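Local coordinates for uncharacterized protein (Deinococcus radiodurans, PDB 2A1V) that is of unknown function but belongs to the YjbR family, at residues L41-M46 with K118-A123. Numbering follows the deposited sequence.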
# COMPACT_ATOMS: atom_id res chain seq x y z
N LEU A 41 -15.10 10.90 -0.51
CA LEU A 41 -16.00 9.98 -1.13
C LEU A 41 -16.18 10.31 -2.61
O LEU A 41 -16.32 9.41 -3.40
CB LEU A 41 -17.33 9.87 -0.34
CG LEU A 41 -17.30 8.93 0.88
CD1 LEU A 41 -18.75 8.77 1.45
CD2 LEU A 41 -16.72 7.53 0.54
N SER A 42 -16.06 11.59 -3.00
CA SER A 42 -16.16 11.96 -4.41
C SER A 42 -14.84 12.03 -5.19
O SER A 42 -14.82 12.34 -6.39
CB SER A 42 -16.90 13.30 -4.56
OG SER A 42 -16.06 14.37 -4.11
N LYS A 43 -13.72 11.81 -4.50
CA LYS A 43 -12.40 11.83 -5.13
C LYS A 43 -11.41 11.05 -4.28
O LYS A 43 -10.81 11.58 -3.38
CB LYS A 43 -11.90 13.27 -5.32
CG LYS A 43 -10.59 13.39 -6.16
CD LYS A 43 -9.76 14.61 -5.67
CE LYS A 43 -8.24 14.48 -5.96
NZ LYS A 43 -7.56 15.78 -5.84
N SER A 44 -11.24 9.77 -4.58
CA SER A 44 -10.34 8.92 -3.83
C SER A 44 -9.36 8.22 -4.76
O SER A 44 -9.71 7.85 -5.86
CB SER A 44 -11.12 7.92 -2.95
OG SER A 44 -11.89 7.06 -3.73
N ARG A 45 -8.16 7.99 -4.25
CA ARG A 45 -7.03 7.53 -5.05
C ARG A 45 -6.45 6.23 -4.47
O ARG A 45 -6.12 6.17 -3.30
CB ARG A 45 -5.93 8.61 -5.07
CG ARG A 45 -6.33 10.00 -5.64
CD ARG A 45 -6.43 10.02 -7.17
NE ARG A 45 -7.78 9.73 -7.64
CZ ARG A 45 -8.63 10.60 -8.22
NH1 ARG A 45 -8.31 11.87 -8.45
NH2 ARG A 45 -9.82 10.17 -8.57
N MET A 46 -6.30 5.21 -5.31
CA MET A 46 -5.77 3.91 -4.89
C MET A 46 -4.32 3.96 -4.40
O MET A 46 -3.47 4.62 -4.99
CB MET A 46 -5.94 2.84 -5.99
CG MET A 46 -5.26 3.15 -7.27
SD MET A 46 -5.80 2.16 -8.73
CE MET A 46 -5.52 0.55 -8.15
N LYS A 118 1.05 13.01 -3.74
CA LYS A 118 1.00 13.20 -5.20
C LYS A 118 -0.40 13.50 -5.73
O LYS A 118 -0.51 14.23 -6.73
CB LYS A 118 1.61 12.00 -5.94
CG LYS A 118 1.63 12.16 -7.48
CD LYS A 118 2.74 13.16 -7.92
CE LYS A 118 2.40 13.87 -9.24
NZ LYS A 118 1.36 15.00 -9.09
N GLY A 119 -1.44 13.00 -5.08
CA GLY A 119 -2.78 13.01 -5.64
C GLY A 119 -3.70 14.09 -5.13
O GLY A 119 -4.82 14.24 -5.63
N PHE A 120 -3.22 14.83 -4.12
CA PHE A 120 -3.99 15.85 -3.37
C PHE A 120 -3.06 17.07 -3.17
O PHE A 120 -1.85 16.93 -3.08
CB PHE A 120 -4.42 15.29 -2.01
CG PHE A 120 -5.37 14.15 -2.15
CD1 PHE A 120 -4.91 12.87 -2.33
CD2 PHE A 120 -6.73 14.37 -2.18
CE1 PHE A 120 -5.77 11.84 -2.53
CE2 PHE A 120 -7.59 13.33 -2.39
CZ PHE A 120 -7.10 12.06 -2.55
N THR A 121 -3.64 18.25 -3.15
CA THR A 121 -2.87 19.44 -2.91
C THR A 121 -2.77 19.68 -1.42
O THR A 121 -3.47 19.06 -0.63
CB THR A 121 -3.48 20.68 -3.58
OG1 THR A 121 -4.76 20.95 -3.03
CG2 THR A 121 -3.58 20.48 -5.08
N LYS A 122 -1.85 20.56 -1.08
CA LYS A 122 -1.70 21.08 0.27
C LYS A 122 -3.03 21.53 0.87
O LYS A 122 -3.33 21.18 2.02
CB LYS A 122 -0.66 22.21 0.24
CG LYS A 122 -0.68 23.10 1.47
CD LYS A 122 0.62 23.93 1.61
CE LYS A 122 0.69 24.54 3.04
NZ LYS A 122 1.24 23.47 3.97
N ALA A 123 -3.85 22.26 0.11
CA ALA A 123 -5.19 22.68 0.64
C ALA A 123 -6.12 21.50 0.91
O ALA A 123 -6.83 21.49 1.90
CB ALA A 123 -5.90 23.64 -0.35
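The link between helix 101-119 and helix 122-128 meets strand 43-51, an inner strand of the antiparallel sheet: Lys43 meets Phe120 and Gly119 O, and Arg45 rests against the Phe120 ring. It is a compact example of how a lysine can join a sheet to the link between two helices by using its hydrocarbon chain and its ammonium group for different tasks. The two strand residues approach the phenylalanine differently, Lys43 running alongside it and Arg45 crossing it obliquely. The backbone O of Lys43 lies at the ring edge, near the ring plane, 3.8 Å from Phe120 CE2. The Lys43 side chain runs past the phenylalanine in the opposite sense, bringing CE to within 3.8 Å of Phe120 CE2. With CG anti to the backbone N (chi1 -172°), this chain extends as far as Gly119 despite a bend at chi2. Its NZ then donates to Gly119 O at 3.2 Å, in the carbonyl plane with a C=O...N angle of 151°. The same nitrogen stands 4.6 Å from the centroid of the Phe120 ring, 34° off the normal, an off-centre cation-pi contact. Arg45 contributes its aliphatic part, CG lying 3.7 Å from Phe120 CE1. Thr121 is the N-cap of helix 122-128, its side chain capping a backbone N of the first turn while Glu124 accepts from Thr121 N, a capping box whose carboxylate also forms a salt bridge with Lys43 NZ. Were Lys43 an alanine, Gly119 O and the Glu124 carboxylate would probably lose their ammonium partner and the Phe120 ring one aliphatic neighbour. Carbonyl, carboxylate and aromatic ring thus share one ammonium group, a combination likely to stabilise its positive charge and to restrict its position between the strand and the two helices.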